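PDB 6MCA: ankyrin repeat domain protein from Legionella pneumophila subsp. pneumophila, which acts as a bacterial effector, AnkH, that interacts with LARP7, a component of the host 7SK snRNP complex. Local coordinates for residues Asp29-Arg34 against His236-Gly241; Pro36-Tyr41 against Glu46-Ile51; Asp52-Gly55 against Ile60-Ala63; Gln73-Lys78 against Lys105-Tyr110. All coordinates share one frame; numbering follows the deposited sequence.

Contact 1: residues Asp29-Arg34 against His236-Gly241; sequences DIISHR and HHPRLG. With TLA (L(+)-tartaric acid), chain C.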
loop_
_atom_site.group_PDB
_atom_site.type_symbol
_atom_site.label_atom_id
_atom_site.label_comp_id
_atom_site.label_asym_id
_atom_site.label_seq_id
_atom_site.Cartn_x
_atom_site.Cartn_y
_atom_site.Cartn_z
ATOM N N ASP A 29 20.343 19.185 16.069
ATOM C CA ASP A 29 20.811 18.623 17.332
ATOM C C ASP A 29 20.276 17.211 17.530
ATOM O O ASP A 29 21.019 16.297 17.906
ATOM C CB ASP A 29 20.386 19.520 18.497
ATOM C CG ASP A 29 21.184 20.806 18.569
ATOM O OD1 ASP A 29 22.169 20.943 17.814
ATOM O OD2 ASP A 29 20.822 21.682 19.384
ATOM N N ILE A 30 18.981 17.020 17.278
ATOM C CA ILE A 30 18.362 15.710 17.465
ATOM C C ILE A 30 18.945 14.698 16.486
ATOM O O ILE A 30 19.276 13.567 16.861
ATOM C CB ILE A 30 16.833 15.824 17.325
ATOM C CG1 ILE A 30 16.248 16.596 18.511
ATOM C CG2 ILE A 30 16.194 14.449 17.205
ATOM C CD1 ILE A 30 14.760 16.858 18.398
ATOM N N ILE A 31 19.088 15.092 15.220
ATOM C CA ILE A 31 19.621 14.186 14.205
ATOM C C ILE A 31 21.052 13.784 14.544
ATOM O O ILE A 31 21.458 12.634 14.329
ATOM C CB ILE A 31 19.524 14.838 12.812
ATOM C CG1 ILE A 31 18.060 14.969 12.388
ATOM C CG2 ILE A 31 20.304 14.038 11.779
ATOM C CD1 ILE A 31 17.822 16.045 11.355
ATOM N N SER A 32 21.831 14.712 15.096
ATOM C CA SER A 32 23.213 14.445 15.473
ATOM C C SER A 32 23.340 13.789 16.845
ATOM O O SER A 32 24.461 13.671 17.352
ATOM C CB SER A 32 24.025 15.742 15.443
ATOM O OG SER A 32 24.050 16.293 14.138
ATOM N N HIS A 33 22.223 13.379 17.450
ATOM C CA HIS A 33 22.214 12.672 18.732
ATOM C C HIS A 33 22.764 13.527 19.871
ATOM O O HIS A 33 23.267 13.001 20.867
ATOM C CB HIS A 33 22.974 11.344 18.644
ATOM C CG HIS A 33 22.265 10.296 17.845
ATOM N ND1 HIS A 33 21.958 9.054 18.354
ATOM C CD2 HIS A 33 21.805 10.305 16.571
ATOM C CE1 HIS A 33 21.334 8.343 17.431
ATOM N NE2 HIS A 33 21.230 9.079 16.340
ATOM N N ARG A 34 22.666 14.846 19.742
ATOM C CA ARG A 34 23.032 15.768 20.808
ATOM C C ARG A 34 21.776 16.262 21.510
ATOM O O ARG A 34 20.790 16.622 20.859
ATOM C CB ARG A 34 23.825 16.959 20.266
ATOM C CG ARG A 34 25.281 16.662 19.953
ATOM C CD ARG A 34 26.017 17.929 19.542
ATOM N NE ARG A 34 25.691 18.333 18.178
ATOM C CZ ARG A 34 25.975 19.524 17.662
ATOM N NH1 ARG A 34 25.640 19.803 16.410
ATOM N NH2 ARG A 34 26.592 20.439 18.398
ATOM N N HIS A 236 12.093 8.707 4.465
ATOM C CA HIS A 236 11.533 9.701 5.372
ATOM C C HIS A 236 12.583 10.325 6.280
ATOM O O HIS A 236 12.325 11.384 6.863
ATOM C CB HIS A 236 10.430 9.076 6.228
ATOM C CG HIS A 236 9.247 8.604 5.441
ATOM N ND1 HIS A 236 8.287 9.465 4.953
ATOM C CD2 HIS A 236 8.868 7.362 5.060
ATOM C CE1 HIS A 236 7.368 8.773 4.304
ATOM N NE2 HIS A 236 7.696 7.495 4.354
ATOM N N HIS A 237 13.746 9.702 6.413
ATOM C CA HIS A 237 14.767 10.211 7.319
ATOM C C HIS A 237 15.292 11.552 6.817
ATOM O O HIS A 237 15.585 11.691 5.624
ATOM C CB HIS A 237 15.910 9.210 7.453
ATOM C CG HIS A 237 16.708 9.371 8.709
ATOM N ND1 HIS A 237 17.544 10.444 8.926
ATOM C CD2 HIS A 237 16.794 8.596 9.816
ATOM C CE1 HIS A 237 18.112 10.323 10.113
ATOM N NE2 HIS A 237 17.675 9.209 10.672
ATOM N N PRO A 238 15.420 12.558 7.686
ATOM C CA PRO A 238 15.882 13.875 7.220
ATOM C C PRO A 238 17.340 13.905 6.791
ATOM O O PRO A 238 17.709 14.777 5.994
ATOM C CB PRO A 238 15.643 14.781 8.436
ATOM C CG PRO A 238 15.627 13.851 9.605
ATOM C CD PRO A 238 15.033 12.572 9.106
ATOM N N ARG A 239 18.179 12.990 7.283
ATOM C CA ARG A 239 19.604 13.018 6.949
ATOM C C ARG A 239 20.174 11.619 7.194
ATOM O O ARG A 239 20.393 11.234 8.345
ATOM C CB ARG A 239 20.335 14.070 7.770
ATOM C CG ARG A 239 21.850 14.040 7.635
ATOM C CD ARG A 239 22.510 14.867 8.727
ATOM N NE ARG A 239 21.971 16.224 8.780
ATOM C CZ ARG A 239 22.170 17.071 9.784
ATOM N NH1 ARG A 239 21.637 18.285 9.743
ATOM N NH2 ARG A 239 22.897 16.706 10.831
ATOM N N LEU A 240 20.415 10.883 6.112
ATOM C CA LEU A 240 20.978 9.545 6.228
ATOM C C LEU A 240 22.416 9.606 6.731
ATOM O O LEU A 240 23.169 10.534 6.422
ATOM C CB LEU A 240 20.926 8.824 4.881
ATOM C CG LEU A 240 19.532 8.569 4.306
ATOM C CD1 LEU A 240 19.628 7.839 2.977
ATOM C CD2 LEU A 240 18.678 7.788 5.293
ATOM N N GLY A 241 22.795 8.598 7.511
ATOM C CA GLY A 241 24.111 8.566 8.116
ATOM C C GLY A 241 24.878 7.283 7.876
ATOM O O GLY A 241 24.565 6.525 6.953
HETATM O O1 TLA C . 19.570 8.505 13.808
HETATM O O11 TLA C . 18.305 7.408 12.408
HETATM C C1 TLA C . 18.956 7.452 13.485
HETATM C C2 TLA C . 19.000 6.230 14.399
HETATM O O2 TLA C . 19.536 6.594 15.640
HETATM C C3 TLA C . 19.872 5.147 13.767
HETATM O O3 TLA C . 21.200 5.313 14.181
HETATM C C4 TLA C . 19.370 3.774 14.209
HETATM O O4 TLA C . 20.053 3.082 15.008
HETATM O O41 TLA C . 18.272 3.336 13.776
#
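Ile31 and Pro238 form the close-packed heart of this contact. The two side chains run antiparallel, flank to flank, and the tip methyl Ile31 CD1 lies 3.6 Å from Pro238 CG. The other branch, Ile31 CG2, stands anti to the backbone N (chi1 -68°) and meets Arg239 instead: it sits over one face of the guanidinium, 3.8 Å from Arg239 NH2. A branched residue suits this place because each arm has its own partner, while the rigid proline ring offers a fixed apolar surface that Tyr54 and Glu61 also touch. Outward from there the packing slackens. The bend of Arg239 at chi3 (-53°) turns the guanidinium edge to Ser32 OG, but at 3.5 Å from Arg239 NH2 the approach is mere proximity, and the hydroxyl is hydrogen-bonded to Asn28 O. On another side a tartrate, probably from the crystallisation liquor, bridges two imidazoles and is also hydrogen-bonded to Thr65 O. His33 NE2 donates to tartrate O1 at 3.1 Å, and His237 NE2 to tartrate O11 at 2.6 Å. His33, with positive phi, is the C-prime residue of the Schellman motif that ends helix 26-31. Arg239 N donates to His237 ND1 (3.1 Å) within the ring plane. That bond fixes the turn of the imidazole and makes NE2 the nitrogen that offers an N-H to the carboxylate.

Contact 2: residues Pro36-Tyr41 against Glu46-Ile51; sequences PDFDAY and ESLDDI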
loop_
_atom_site.group_PDB
_atom_site.type_symbol
_atom_site.label_atom_id
_atom_site.label_comp_id
_atom_site.label_asym_id
_atom_site.label_seq_id
_atom_site.Cartn_x
_atom_site.Cartn_y
_atom_site.Cartn_z
ATOM N N PRO A 36 19.439 18.794 22.899
ATOM C CA PRO A 36 19.330 20.224 22.598
ATOM C C PRO A 36 19.334 21.073 23.861
ATOM O O PRO A 36 18.985 20.624 24.956
ATOM C CB PRO A 36 17.986 20.335 21.867
ATOM C CG PRO A 36 17.653 18.937 21.439
ATOM C CD PRO A 36 18.238 18.051 22.490
ATOM N N ASP A 37 19.749 22.327 23.685
ATOM C CA ASP A 37 19.654 23.339 24.737
ATOM C C ASP A 37 18.279 23.990 24.613
ATOM O O ASP A 37 18.106 25.055 24.017
ATOM C CB ASP A 37 20.787 24.351 24.613
ATOM C CG ASP A 37 20.832 25.331 25.773
ATOM O OD1 ASP A 37 20.005 25.209 26.701
ATOM O OD2 ASP A 37 21.702 26.227 25.756
ATOM N N PHE A 38 17.280 23.316 25.193
ATOM C CA PHE A 38 15.890 23.729 25.016
ATOM C C PHE A 38 15.666 25.164 25.472
ATOM O O PHE A 38 14.897 25.908 24.850
ATOM C CB PHE A 38 14.960 22.783 25.777
ATOM C CG PHE A 38 15.140 21.335 25.423
ATOM C CD1 PHE A 38 14.634 20.827 24.238
ATOM C CD2 PHE A 38 15.811 20.479 26.282
ATOM C CE1 PHE A 38 14.797 19.493 23.913
ATOM C CE2 PHE A 38 15.977 19.144 25.963
ATOM C CZ PHE A 38 15.470 18.651 24.777
ATOM N N ASP A 39 16.328 25.572 26.556
ATOM C CA ASP A 39 16.128 26.922 27.075
ATOM C C ASP A 39 16.637 27.973 26.096
ATOM O O ASP A 39 16.023 29.036 25.947
ATOM C CB ASP A 39 16.811 27.065 28.434
ATOM C CG ASP A 39 16.023 26.405 29.553
ATOM O OD1 ASP A 39 14.776 26.383 29.472
ATOM O OD2 ASP A 39 16.651 25.905 30.509
ATOM N N ALA A 40 17.750 27.693 25.413
ATOM C CA ALA A 40 18.260 28.637 24.423
ATOM C C ALA A 40 17.302 28.773 23.245
ATOM O O ALA A 40 17.106 29.878 22.722
ATOM C CB ALA A 40 19.644 28.202 23.945
ATOM N N TYR A 41 16.696 27.664 22.815
ATOM C CA TYR A 41 15.734 27.732 21.719
ATOM C C TYR A 41 14.453 28.439 22.140
ATOM O O TYR A 41 13.831 29.127 21.323
ATOM C CB TYR A 41 15.426 26.325 21.203
ATOM C CG TYR A 41 16.583 25.687 20.471
ATOM C CD1 TYR A 41 16.953 26.119 19.204
ATOM C CD2 TYR A 41 17.314 24.658 21.052
ATOM C CE1 TYR A 41 18.015 25.542 18.534
ATOM C CE2 TYR A 41 18.376 24.076 20.390
ATOM C CZ TYR A 41 18.722 24.521 19.132
ATOM O OH TYR A 41 19.780 23.942 18.470
ATOM N N GLU A 46 11.376 30.321 19.875
ATOM C CA GLU A 46 10.854 29.122 19.240
ATOM C C GLU A 46 9.968 28.345 20.203
ATOM O O GLU A 46 10.127 28.416 21.425
ATOM C CB GLU A 46 11.992 28.222 18.754
ATOM C CG GLU A 46 12.849 28.829 17.657
ATOM C CD GLU A 46 13.763 27.810 17.007
ATOM O OE1 GLU A 46 13.575 26.598 17.250
ATOM O OE2 GLU A 46 14.670 28.218 16.251
ATOM N N SER A 47 9.025 27.602 19.636
ATOM C CA SER A 47 8.196 26.675 20.391
ATOM C C SER A 47 8.662 25.251 20.124
ATOM O O SER A 47 8.992 24.897 18.989
ATOM C CB SER A 47 6.720 26.820 20.012
ATOM O OG SER A 47 5.962 25.725 20.499
ATOM N N LEU A 48 8.686 24.435 21.176
ATOM C CA LEU A 48 9.082 23.041 21.018
ATOM C C LEU A 48 8.047 22.214 20.264
ATOM O O LEU A 48 8.249 21.007 20.100
ATOM C CB LEU A 48 9.361 22.425 22.389
ATOM C CG LEU A 48 10.410 23.184 23.202
ATOM C CD1 LEU A 48 10.628 22.523 24.545
ATOM C CD2 LEU A 48 11.720 23.282 22.432
ATOM N N ASP A 49 6.957 22.830 19.810
ATOM C CA ASP A 49 5.984 22.196 18.932
ATOM C C ASP A 49 6.112 22.672 17.490
ATOM O O ASP A 49 5.288 22.298 16.649
ATOM C CB ASP A 49 4.562 22.462 19.438
ATOM C CG ASP A 49 4.272 21.782 20.763
ATOM O OD1 ASP A 49 4.597 20.584 20.903
ATOM O OD2 ASP A 49 3.713 22.446 21.662
ATOM N N ASP A 50 7.121 23.484 17.186
ATOM C CA ASP A 50 7.235 24.084 15.864
ATOM C C ASP A 50 7.639 23.049 14.821
ATOM O O ASP A 50 8.412 22.128 15.097
ATOM C CB ASP A 50 8.256 25.223 15.880
ATOM C CG ASP A 50 7.700 26.501 16.478
ATOM O OD1 ASP A 50 6.485 26.750 16.331
ATOM O OD2 ASP A 50 8.480 27.262 17.091
ATOM N N ILE A 51 7.106 23.211 13.613
ATOM C CA ILE A 51 7.518 22.400 12.473
ATOM C C ILE A 51 8.867 22.906 11.983
ATOM O O ILE A 51 9.031 24.100 11.706
ATOM C CB ILE A 51 6.462 22.456 11.359
ATOM C CG1 ILE A 51 5.136 21.866 11.847
ATOM C CG2 ILE A 51 6.956 21.732 10.118
ATOM C CD1 ILE A 51 5.156 20.361 12.014
#
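The Phe38 ring meets Leu48 at its edge, where the methyl Leu48 CD2 lies near the ring plane and 4.2 Å from Phe38 CD1; over one face, offset toward the rim, sits the carbonyl oxygen of Pro36. The Tyr41 ring approaches the Glu46 carboxylate obliquely, the two planes 42° apart, with Tyr41 CD1 3.9 Å from Glu46 OE1. These two side chains run alongside each other; the extended chain of Glu46 carries its carboxylate to the ring, and the Tyr41 hydroxyl goes on to a hydrogen bond with Asp29. Beside them Glu46 N donates to Tyr41 O at 3.1 Å, tying the loop back to the helix it has just left. Helix 38-43 packs on helices 26-31 and 68-76, in what is probably an ankyrin-like array of helical pairs, and Phe38 and Leu48 are buried there: Phe38 packs on Ile70 and Leu74, and both residues touch Arg77. Large apolar side chains are therefore apt at both positions. The loop itself turns through a type I beta turn from Ser47 to Asp50. Ser47 OG accepts from Asp49 N (3.1 Å) in an ST turn, while Ser47 N donates to Asp50 OD2 at 2.6 Å, reaching that oxygen from above the carboxylate plane.

Contact 3: residues Asp52-Gly55 against Ile60-Ala63; sequences DEYG and IECA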
loop_
_atom_site.group_PDB
_atom_site.type_symbol
_atom_site.label_atom_id
_atom_site.label_comp_id
_atom_site.label_asym_id
_atom_site.label_seq_id
_atom_site.Cartn_x
_atom_site.Cartn_y
_atom_site.Cartn_z
ATOM N N ASP A 52 9.839 22.003 11.875
ATOM C CA ASP A 52 11.203 22.394 11.554
ATOM C C ASP A 52 11.405 22.443 10.039
ATOM O O ASP A 52 10.462 22.319 9.254
ATOM C CB ASP A 52 12.199 21.459 12.243
ATOM C CG ASP A 52 12.020 19.997 11.850
ATOM O OD1 ASP A 52 11.428 19.708 10.788
ATOM O OD2 ASP A 52 12.474 19.127 12.620
ATOM N N GLU A 53 12.659 22.620 9.617
ATOM C CA GLU A 53 12.998 22.739 8.205
ATOM C C GLU A 53 12.770 21.451 7.425
ATOM O O GLU A 53 12.769 21.491 6.190
ATOM C CB GLU A 53 14.457 23.180 8.057
ATOM C CG GLU A 53 15.464 22.244 8.712
ATOM C CD GLU A 53 15.770 22.619 10.152
ATOM O OE1 GLU A 53 14.842 23.049 10.870
ATOM O OE2 GLU A 53 16.942 22.484 10.566
ATOM N N TYR A 54 12.583 20.321 8.103
ATOM C CA TYR A 54 12.322 19.049 7.445
ATOM C C TYR A 54 10.846 18.674 7.444
ATOM O O TYR A 54 10.492 17.609 6.930
ATOM C CB TYR A 54 13.134 17.933 8.109
ATOM C CG TYR A 54 14.621 18.201 8.161
ATOM C CD1 TYR A 54 15.414 18.051 7.030
ATOM C CD2 TYR A 54 15.234 18.601 9.340
ATOM C CE1 TYR A 54 16.775 18.293 7.072
ATOM C CE2 TYR A 54 16.593 18.847 9.392
ATOM C CZ TYR A 54 17.358 18.692 8.256
ATOM O OH TYR A 54 18.711 18.935 8.304
ATOM N N GLY A 55 9.983 19.518 8.002
ATOM C CA GLY A 55 8.565 19.233 8.060
ATOM C C GLY A 55 8.110 18.464 9.279
ATOM O O GLY A 55 6.962 18.004 9.305
ATOM N N ILE A 60 8.683 14.324 16.812
ATOM C CA ILE A 60 8.689 13.426 15.663
ATOM C C ILE A 60 10.117 13.125 15.225
ATOM O O ILE A 60 10.415 12.007 14.789
ATOM C CB ILE A 60 7.845 14.020 14.520
ATOM C CG1 ILE A 60 6.371 14.084 14.931
ATOM C CG2 ILE A 60 8.007 13.209 13.245
ATOM C CD1 ILE A 60 5.448 14.571 13.835
ATOM N N GLU A 61 11.025 14.097 15.344
ATOM C CA GLU A 61 12.435 13.823 15.082
ATOM C C GLU A 61 12.975 12.775 16.048
ATOM O O GLU A 61 13.699 11.857 15.643
ATOM C CB GLU A 61 13.250 15.113 15.184
ATOM C CG GLU A 61 12.926 16.152 14.124
ATOM C CD GLU A 61 13.543 15.833 12.776
ATOM O OE1 GLU A 61 14.349 14.881 12.696
ATOM O OE2 GLU A 61 13.226 16.539 11.795
ATOM N N CYS A 62 12.628 12.898 17.333
ATOM C CA CYS A 62 13.040 11.901 18.316
ATOM C C CYS A 62 12.495 10.523 17.967
ATOM O O CYS A 62 13.202 9.516 18.089
ATOM C CB CYS A 62 12.571 12.317 19.710
ATOM S SG CYS A 62 13.373 13.792 20.356
ATOM N N ALA A 63 11.233 10.460 17.537
ATOM C CA ALA A 63 10.641 9.179 17.166
ATOM C C ALA A 63 11.341 8.579 15.951
ATOM O O ALA A 63 11.627 7.376 15.921
ATOM C CB ALA A 63 9.146 9.349 16.897
#
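Asp52 holds its CG between the backbone N and the carbonyl carbon (chi1 59°), and Glu61 folds at chi2 (-77°); these torsions bring the two carboxylates together from opposite directions. Asp52 OD2 and Glu61 OE2 end 2.8 Å apart, with the two planes 55° from each other. Glu61 is buried among Ile30, Ile31 and Pro238, and oxygens this close would repel if both acids were ionised, which would probably raise the pKa of at least one of them. Asp52 suits its place for another reason: its OD1 accepts from Tyr54 N at 3.0 Å in an Asx turn, met from above the carboxylate plane, and also takes the N-H of Phe56. The same residues form a type I beta turn, closed by Gly55 N to Asp52 O at 3.1 Å, in which Gly55 adopts a positive phi that glycine tolerates readily. It resembles the Asp-x-x-Gly turn that precedes the first helix of an ankyrin repeat, consistent with an ankyrin-like unit here, and leads into helix 58-65; Thr57 OG1, just ahead of that helix, accepts from Ile60 N. The Tyr54 and Glu61 side chains cross at about a right angle, with Tyr54 CD2 3.8 Å from Glu61 OE2. At its far end the phenol hydroxyl is hydrogen-bonded to Asn28 OD1.

Contact 4: residues Gln73-Lys78 against Lys105-Tyr110; sequences QLIARK and KLLLTY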
loop_
_atom_site.group_PDB
_atom_site.type_symbol
_atom_site.label_atom_id
_atom_site.label_comp_id
_atom_site.label_asym_id
_atom_site.label_seq_id
_atom_site.Cartn_x
_atom_site.Cartn_y
_atom_site.Cartn_z
ATOM N N GLN A 73 12.749 14.364 27.590
ATOM C CA GLN A 73 12.932 15.787 27.866
ATOM C C GLN A 73 11.800 16.611 27.266
ATOM O O GLN A 73 11.234 17.489 27.927
ATOM C CB GLN A 73 14.283 16.258 27.328
ATOM C CG GLN A 73 15.477 15.705 28.080
ATOM C CD GLN A 73 15.462 16.081 29.547
ATOM O OE1 GLN A 73 15.242 17.239 29.902
ATOM N NE2 GLN A 73 15.700 15.101 30.410
ATOM N N LEU A 74 11.448 16.331 26.008
ATOM C CA LEU A 74 10.393 17.092 25.342
ATOM C C LEU A 74 9.041 16.883 26.015
ATOM O O LEU A 74 8.259 17.831 26.160
ATOM C CB LEU A 74 10.321 16.704 23.867
ATOM C CG LEU A 74 11.481 17.190 22.998
ATOM C CD1 LEU A 74 11.418 16.545 21.627
ATOM C CD2 LEU A 74 11.459 18.705 22.881
ATOM N N ILE A 75 8.744 15.649 26.427
ATOM C CA ILE A 75 7.484 15.376 27.110
ATOM C C ILE A 75 7.450 16.076 28.461
ATOM O O ILE A 75 6.402 16.575 28.892
ATOM C CB ILE A 75 7.271 13.857 27.245
ATOM C CG1 ILE A 75 7.027 13.232 25.870
ATOM C CG2 ILE A 75 6.109 13.550 28.178
ATOM C CD1 ILE A 75 7.167 11.727 25.850
ATOM N N ALA A 76 8.595 16.138 29.147
ATOM C CA ALA A 76 8.672 16.881 30.400
ATOM C C ALA A 76 8.326 18.350 30.200
ATOM O O ALA A 76 7.735 18.975 31.088
ATOM C CB ALA A 76 10.066 16.742 31.011
ATOM N N ARG A 77 8.680 18.920 29.052
ATOM C CA ARG A 77 8.333 20.297 28.741
ATOM C C ARG A 77 6.953 20.415 28.097
ATOM O O ARG A 77 6.648 21.442 27.481
ATOM C CB ARG A 77 9.418 20.916 27.860
ATOM C CG ARG A 77 10.807 20.780 28.482
ATOM C CD ARG A 77 11.906 21.341 27.601
ATOM N NE ARG A 77 12.637 22.416 28.266
ATOM C CZ ARG A 77 13.691 22.225 29.053
ATOM N NH1 ARG A 77 14.297 23.261 29.618
ATOM N NH2 ARG A 77 14.137 20.998 29.279
ATOM N N LYS A 78 6.124 19.374 28.229
ATOM C CA LYS A 78 4.702 19.406 27.867
ATOM C C LYS A 78 4.472 19.806 26.409
ATOM O O LYS A 78 3.646 20.668 26.100
ATOM C CB LYS A 78 3.916 20.316 28.816
ATOM C CG LYS A 78 3.384 19.611 30.060
ATOM C CD LYS A 78 4.499 19.266 31.036
ATOM N N LYS A 105 5.783 2.765 23.969
ATOM C CA LYS A 105 5.300 2.720 25.344
ATOM C C LYS A 105 5.416 4.083 26.015
ATOM O O LYS A 105 4.503 4.505 26.736
ATOM C CB LYS A 105 6.071 1.662 26.134
ATOM C CG LYS A 105 5.485 1.347 27.501
ATOM C CD LYS A 105 6.387 0.401 28.277
ATOM C CE LYS A 105 5.829 0.109 29.661
ATOM N NZ LYS A 105 6.785 -0.681 30.486
ATOM N N LEU A 106 6.527 4.787 25.785
ATOM C CA LEU A 106 6.687 6.127 26.341
ATOM C C LEU A 106 5.599 7.063 25.832
ATOM O O LEU A 106 5.001 7.818 26.607
ATOM C CB LEU A 106 8.072 6.676 25.997
ATOM C CG LEU A 106 8.278 8.166 26.282
ATOM C CD1 LEU A 106 8.195 8.451 27.776
ATOM C CD2 LEU A 106 9.598 8.655 25.708
ATOM N N LEU A 107 5.327 7.024 24.525
ATOM C CA LEU A 107 4.309 7.903 23.959
ATOM C C LEU A 107 2.922 7.560 24.491
ATOM O O LEU A 107 2.153 8.455 24.858
ATOM C CB LEU A 107 4.338 7.823 22.433
ATOM C CG LEU A 107 5.588 8.402 21.768
ATOM C CD1 LEU A 107 5.554 8.174 20.267
ATOM C CD2 LEU A 107 5.727 9.883 22.086
ATOM N N LEU A 108 2.587 6.268 24.546
ATOM C CA LEU A 108 1.275 5.861 25.041
ATOM C C LEU A 108 1.100 6.199 26.516
ATOM O O LEU A 108 -0.020 6.488 26.954
ATOM C CB LEU A 108 1.069 4.364 24.815
ATOM C CG LEU A 108 0.836 3.908 23.373
ATOM C CD1 LEU A 108 0.879 2.391 23.280
ATOM C CD2 LEU A 108 -0.487 4.444 22.850
ATOM N N THR A 109 2.186 6.167 27.292
ATOM C CA THR A 109 2.092 6.485 28.713
ATOM C C THR A 109 1.617 7.917 28.931
ATOM O O THR A 109 0.842 8.188 29.856
ATOM C CB THR A 109 3.447 6.263 29.388
ATOM O OG1 THR A 109 3.825 4.886 29.262
ATOM C CG2 THR A 109 3.384 6.633 30.863
ATOM N N TYR A 110 2.052 8.844 28.079
ATOM C CA TYR A 110 1.773 10.263 28.261
ATOM C C TYR A 110 0.728 10.788 27.280
ATOM O O TYR A 110 0.749 11.964 26.914
ATOM C CB TYR A 110 3.066 11.071 28.162
ATOM C CG TYR A 110 4.017 10.810 29.310
ATOM C CD1 TYR A 110 4.943 9.777 29.250
ATOM C CD2 TYR A 110 3.977 11.587 30.460
ATOM C CE1 TYR A 110 5.809 9.530 30.299
ATOM C CE2 TYR A 110 4.840 11.348 31.514
ATOM C CZ TYR A 110 5.754 10.319 31.428
ATOM O OH TYR A 110 6.613 10.078 32.474
#
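Ile75 is the bump of this contact, and Leu106, Leu107 and Tyr110 make the hollow that receives it. Its two branches go to different walls. The methyl Ile75 CG2, anti to the backbone N (chi1 -68°), rests over one face of the Tyr110 ring in a CH-pi contact, 3.9 Å from the ring centroid and 24° off the normal. It lies nearer the root of the ring than its middle, with Ile75 CG2 3.6 Å from Tyr110 CG. The longer arm runs on to Ile75 CD1, which meets Leu106 tip to tip, 3.8 Å from Leu106 CG. Because CG is where the leucine forks, Leu106 CD1 and CD2 are almost equally near, and the isoleucine methyl faces the fork. Leu107 CD2 only grazes Ile75 CD1, at 4.4 Å, and the same leucine also packs on Pro91, Leu92 and Ala95 of helix 91-97. A beta-branched residue suits the bump, being able to address a ring and a leucine at once, and the flat Tyr110 forms a smooth wall. Leu106 extends the interface by touching Ile68, Ala71 and Glu72 of helix 68-76. Away from the interface, Thr109 OG1 donates to Lys105 O at 2.6 Å, from the face of its plane opposite a second donor, Thr109 N. Helices packed side by side, as 68-76 and 101-109 are, fit the stacked helical pairs of the ankyrin fold, and helix 101-109 lies within a predicted ankyrin repeat.

In the fold
From the N terminus, helix 26-31 enters contact 1 first, but that loop closes only some two hundred residues later, at 236-241, and the other three contacts nest inside it. Contact 2 closes a short loop after helix 38-43; contact 3 follows directly in the sequence and closes another on helix 58-65; contact 4 then joins helix 68-76 to helix 101-109. These three run in series without crossing. Asp29 to Tyr41 links contacts 1 and 2, a salt bridge between Asp39 and Arg77 links contacts 2 and 4, and Cys62 against Leu74 links 3 and 4. Pro238, packed on Tyr54 and Glu61, joins contacts 1 and 3 and sets the loop before helix 242-251 on this helical array.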